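PDB 3PU2: uncharacterized protein from Rhodobacter sphaeroides, which is of unknown function but, as a Bet v 1-like member of the AHA1 family, may be related to activators of the Hsp90 ATPase. Local coordinates for residues M49-F54 with L61-W66; T104-Q109 with M121-A126. One frame throughout, in Å; residues are numbered along the deposited sequence.

Interaction 1: M49-F54 with L61-W66; sequences MTECVF and LIRQVW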
# COMPACT_ATOMS: atom_id res chain seq x y z
N MSE A 49 9.69 -8.21 -4.75
CA MSE A 49 9.50 -8.41 -3.32
C MSE A 49 10.05 -9.78 -2.97
O MSE A 49 9.57 -10.79 -3.48
CB MSE A 49 8.03 -8.31 -2.95
CG MSE A 49 7.79 -8.14 -1.46
SE MSE A 49 5.93 -7.94 -1.01
CE MSE A 49 5.82 -6.03 -1.27
N THR A 50 11.06 -9.81 -2.11
CA THR A 50 11.69 -11.07 -1.74
C THR A 50 11.23 -11.63 -0.40
O THR A 50 11.38 -12.83 -0.16
CB THR A 50 13.23 -10.95 -1.76
OG1 THR A 50 13.64 -9.73 -1.16
CG2 THR A 50 13.74 -10.98 -3.19
N GLU A 51 10.69 -10.79 0.48
CA GLU A 51 10.18 -11.27 1.77
C GLU A 51 8.85 -10.58 2.06
O GLU A 51 8.73 -9.36 1.95
CB GLU A 51 11.13 -10.99 2.93
CG GLU A 51 10.82 -11.86 4.15
CD GLU A 51 11.54 -11.42 5.42
OE1 GLU A 51 12.73 -11.02 5.33
OE2 GLU A 51 10.92 -11.48 6.51
N CYS A 52 7.86 -11.37 2.44
CA CYS A 52 6.57 -10.77 2.70
C CYS A 52 5.76 -11.45 3.79
O CYS A 52 5.16 -12.50 3.59
CB CYS A 52 5.75 -10.71 1.42
SG CYS A 52 4.27 -9.68 1.62
N VAL A 53 5.74 -10.80 4.94
CA VAL A 53 4.99 -11.26 6.08
C VAL A 53 3.88 -10.24 6.28
O VAL A 53 4.13 -9.05 6.42
CB VAL A 53 5.88 -11.31 7.35
CG1 VAL A 53 5.04 -11.72 8.58
CG2 VAL A 53 7.04 -12.28 7.12
N PHE A 54 2.64 -10.72 6.26
CA PHE A 54 1.48 -9.85 6.45
C PHE A 54 0.44 -10.69 7.19
O PHE A 54 0.10 -11.81 6.78
CB PHE A 54 0.94 -9.40 5.09
CG PHE A 54 0.23 -8.07 5.12
CD1 PHE A 54 0.90 -6.90 4.81
CD2 PHE A 54 -1.12 -8.00 5.41
CE1 PHE A 54 0.23 -5.67 4.78
CE2 PHE A 54 -1.80 -6.78 5.39
CZ PHE A 54 -1.12 -5.61 5.07
N LEU A 61 1.83 -8.69 12.42
CA LEU A 61 3.13 -8.21 12.00
C LEU A 61 3.15 -8.00 10.49
O LEU A 61 2.50 -8.72 9.74
CB LEU A 61 4.23 -9.22 12.38
CG LEU A 61 5.66 -8.94 11.89
CD1 LEU A 61 6.04 -7.48 12.16
CD2 LEU A 61 6.63 -9.88 12.59
N ILE A 62 3.87 -6.98 10.07
CA ILE A 62 4.04 -6.64 8.67
C ILE A 62 5.53 -6.49 8.47
O ILE A 62 6.18 -5.68 9.13
CB ILE A 62 3.37 -5.29 8.32
CG1 ILE A 62 1.87 -5.46 8.16
CG2 ILE A 62 3.96 -4.74 7.04
CD1 ILE A 62 1.16 -4.14 7.92
N ARG A 63 6.08 -7.29 7.56
CA ARG A 63 7.50 -7.23 7.26
C ARG A 63 7.67 -7.40 5.75
O ARG A 63 7.25 -8.42 5.21
CB ARG A 63 8.24 -8.34 8.03
CG ARG A 63 9.74 -8.45 7.76
CD ARG A 63 10.42 -7.09 7.83
NE ARG A 63 11.86 -7.19 7.52
CZ ARG A 63 12.67 -6.14 7.37
NH1 ARG A 63 12.20 -4.90 7.50
NH2 ARG A 63 13.95 -6.33 7.10
N GLN A 64 8.25 -6.41 5.09
CA GLN A 64 8.45 -6.46 3.63
C GLN A 64 9.87 -6.10 3.23
O GLN A 64 10.47 -5.17 3.78
CB GLN A 64 7.46 -5.50 2.94
CG GLN A 64 6.01 -5.81 3.31
CD GLN A 64 4.99 -4.88 2.66
OE1 GLN A 64 5.00 -3.67 2.87
NE2 GLN A 64 4.09 -5.46 1.88
N VAL A 65 10.41 -6.86 2.27
CA VAL A 65 11.76 -6.61 1.78
C VAL A 65 11.87 -6.73 0.28
O VAL A 65 11.48 -7.72 -0.32
CB VAL A 65 12.82 -7.59 2.40
CG1 VAL A 65 14.24 -7.24 1.88
CG2 VAL A 65 12.78 -7.51 3.95
N TRP A 66 12.42 -5.69 -0.33
CA TRP A 66 12.62 -5.69 -1.76
C TRP A 66 14.13 -5.75 -2.00
O TRP A 66 14.93 -5.12 -1.29
CB TRP A 66 12.04 -4.41 -2.36
CG TRP A 66 10.56 -4.31 -2.20
CD1 TRP A 66 9.60 -4.78 -3.06
CD2 TRP A 66 9.86 -3.69 -1.13
NE1 TRP A 66 8.35 -4.47 -2.59
CE2 TRP A 66 8.48 -3.80 -1.41
CE3 TRP A 66 10.26 -3.03 0.04
CZ2 TRP A 66 7.50 -3.28 -0.56
CZ3 TRP A 66 9.30 -2.52 0.88
CH2 TRP A 66 7.93 -2.64 0.57
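The carbonyl oxygen of Val-65 is gripped by two successive backbone amides of the neighbouring strand. Thr-50 N lies 2.8 Å from Val-65 O, nearly on the carbonyl axis, whereas Glu-51 N reaches Val-65 O at a longer 3.3 Å, in the carbonyl plane on a lone pair. Two residues facing one make a classic beta bulge, which shifts the register of this antiparallel hairpin by one. From Glu-51 to Val-53 the pairing is regular: Val-65 N returns a bond to Glu-51 O, and Val-53 N meets Arg-63 O at 2.8 Å in an almost straight bond (179°). The Thr-50 hydroxyl is hydrogen-bonded to OG1 of Thr-67.

On one face, selenomethionine Met-49 runs alongside Trp-66. Its CG is anti to the backbone N (chi1 -165°), and a bend at chi3 turns CE obliquely against the indole, 3.3 Å from Trp-66 CZ2. The polarisable selenium stands 5.2 Å from the centroid of the five-membered ring, a Met-aromatic contact. Indole NE1 is bonded to Leu-42 O, which helps to set how the ring is turned. Were Trp-66 replaced by an alanine, the Met-49 methyl would probably lose the indole it rests against, and Leu-42 O its donor. Farther along the same face, Ile-62 CG1 sits over the Phe-54 ring, 4.1 Å from its centroid in a CH-pi contact.

Glu-51, Val-53, Arg-63 and Val-65 occupy the other face. The carboxylate and guanidinium planes stand 77° apart, and Glu-51 OE1 remains 4.5 Å from Arg-63 NE, too far for a salt bridge. Large rings and an aliphatic chain suit the buried, mostly apolar face of Phe-54, Ile-62, Gln-64 and Trp-66, with Gln-64 its polar member, while the charged pair opposite is likely to add only modest attraction.

Interaction 2: T104-Q109 with M121-A126; sequences TLVTLQ and MAVDYA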
# COMPACT_ATOMS: atom_id res chain seq x y z
N THR A 104 4.92 5.98 10.07
CA THR A 104 3.70 6.48 9.44
C THR A 104 2.49 5.58 9.69
O THR A 104 2.64 4.37 9.93
CB THR A 104 3.87 6.62 7.89
OG1 THR A 104 4.11 5.34 7.31
CG2 THR A 104 5.03 7.54 7.56
N LEU A 105 1.30 6.16 9.63
CA LEU A 105 0.08 5.37 9.83
C LEU A 105 -0.70 5.36 8.52
O LEU A 105 -1.10 6.42 8.02
CB LEU A 105 -0.78 5.96 10.93
CG LEU A 105 -1.90 5.02 11.40
CD1 LEU A 105 -1.37 4.12 12.51
CD2 LEU A 105 -3.08 5.84 11.90
N VAL A 106 -0.92 4.16 8.00
CA VAL A 106 -1.60 3.97 6.73
C VAL A 106 -3.00 3.43 6.85
O VAL A 106 -3.22 2.40 7.48
CB VAL A 106 -0.80 3.00 5.87
CG1 VAL A 106 -1.42 2.90 4.51
CG2 VAL A 106 0.64 3.47 5.78
N THR A 107 -3.95 4.10 6.21
CA THR A 107 -5.35 3.70 6.28
C THR A 107 -5.92 3.29 4.92
O THR A 107 -5.89 4.06 3.97
CB THR A 107 -6.20 4.87 6.83
OG1 THR A 107 -5.52 5.45 7.96
CG2 THR A 107 -7.58 4.39 7.26
N LEU A 108 -6.45 2.08 4.83
CA LEU A 108 -7.03 1.59 3.60
C LEU A 108 -8.51 1.35 3.80
O LEU A 108 -8.93 0.61 4.69
CB LEU A 108 -6.39 0.27 3.16
CG LEU A 108 -4.86 0.24 3.04
CD1 LEU A 108 -4.42 -1.21 2.98
CD2 LEU A 108 -4.38 1.02 1.82
N GLN A 109 -9.31 1.98 2.96
CA GLN A 109 -10.75 1.84 3.03
C GLN A 109 -11.24 1.32 1.68
O GLN A 109 -10.94 1.90 0.64
CB GLN A 109 -11.38 3.20 3.33
CG GLN A 109 -12.65 3.18 4.17
CD GLN A 109 -12.45 3.85 5.52
OE1 GLN A 109 -11.74 4.85 5.63
NE2 GLN A 109 -13.09 3.31 6.55
N MSE A 121 -6.90 5.38 0.18
CA MSE A 121 -5.73 5.22 1.02
C MSE A 121 -5.24 6.55 1.57
O MSE A 121 -5.22 7.56 0.86
CB MSE A 121 -4.61 4.55 0.23
CG MSE A 121 -3.29 4.52 0.97
SE MSE A 121 -1.95 3.42 0.15
CE MSE A 121 -0.50 4.68 0.17
N ALA A 122 -4.85 6.55 2.84
CA ALA A 122 -4.35 7.75 3.51
C ALA A 122 -3.12 7.40 4.34
O ALA A 122 -3.05 6.33 4.96
CB ALA A 122 -5.41 8.33 4.40
N VAL A 123 -2.16 8.32 4.36
CA VAL A 123 -0.94 8.11 5.11
C VAL A 123 -0.72 9.34 5.98
O VAL A 123 -0.58 10.44 5.46
CB VAL A 123 0.27 7.93 4.15
CG1 VAL A 123 1.52 7.60 4.94
CG2 VAL A 123 -0.02 6.82 3.17
N ASP A 124 -0.72 9.15 7.29
CA ASP A 124 -0.49 10.26 8.21
C ASP A 124 0.98 10.21 8.56
O ASP A 124 1.50 9.17 8.96
CB ASP A 124 -1.32 10.11 9.49
CG ASP A 124 -2.80 10.34 9.26
OD1 ASP A 124 -3.16 11.38 8.65
OD2 ASP A 124 -3.60 9.49 9.72
N TYR A 125 1.66 11.34 8.40
CA TYR A 125 3.08 11.47 8.68
C TYR A 125 3.39 12.11 10.03
O TYR A 125 2.52 12.74 10.64
CB TYR A 125 3.74 12.25 7.54
CG TYR A 125 3.72 11.49 6.23
CD1 TYR A 125 4.68 10.52 5.94
CD2 TYR A 125 2.69 11.68 5.31
CE1 TYR A 125 4.62 9.75 4.78
CE2 TYR A 125 2.62 10.91 4.14
CZ TYR A 125 3.58 9.94 3.90
OH TYR A 125 3.48 9.12 2.82
N ALA A 126 4.62 11.95 10.49
CA ALA A 126 5.06 12.48 11.78
C ALA A 126 4.94 13.98 11.86
O ALA A 126 4.20 14.53 12.67
CB ALA A 126 6.49 12.08 12.06
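Leu-105 and Asp-124 exchange both of their backbone bonds, with Asp-124 N 2.9 Å from Leu-105 O. Thr-107 and Ala-122 do the same two residues on, where Thr-107 N comes to 2.7 Å from Ala-122 O. Between these hydrogen-bonded pairs, CA-H groups point at the same carbonyls, as from Val-106 CA to Ala-122 O at 3.3 Å.

The strands belong to a beta hairpin inside the antiparallel sheet of the Bet v 1-like fold, which curls around the long C-terminal helix 139-156. Strand 88-93 continues the sheet beyond 104-109, and strand 14-21 continues it beyond 121-124.

Apolar contacts gather on the face of Val-106, Leu-108, Met-121 and Val-123, where aliphatic chains suit a largely buried layer; Met-121 is its more accessible member. Leu-108 and the selenomethionine Met-121 run alongside one another from neighbouring strands, with Leu-108 CD2 3.8 Å from both CG and SE of Met-121. Met-121 also touches Tyr-147 of the C-terminal helix. Where strand 116-124 gives way to loop, Thr-104 holds CG2 anti to its carbonyl carbon (chi1 63°), and this methyl meets Tyr-125 CD1 obliquely at 3.4 Å; Thr-104 OG1 makes a weak hydrogen bond to Glu-93 O.

The opposite face, of Leu-105, Thr-107, Ala-122 and Asp-124, is mixed and partly accessible: the small Ala-122 is buried, while Asp-124 OD1 forms a salt bridge with Arg-14 NH1 of strand 14-21.

Both interactions are antiparallel hairpin pairings in one sheet, their centres about 18 Å apart. Interaction 1 lies at its margin, where 49-54 is an outermost strand within the chain; interaction 2 lies farther in, with a further strand next to each member. The regular pairing of interaction 2 contrasts with the bulged pairing of interaction 1, and its buried face is chiefly aliphatic where interaction 1 uses aromatic rings. On the more accessible faces, the charges of interaction 1 form a looser pair than the acid of interaction 2 makes with a neighbouring strand. Strands 73-84 and 88-93 separate the hairpins, yet side chains of both touch His-91 and Leu-89 of strand 88-93.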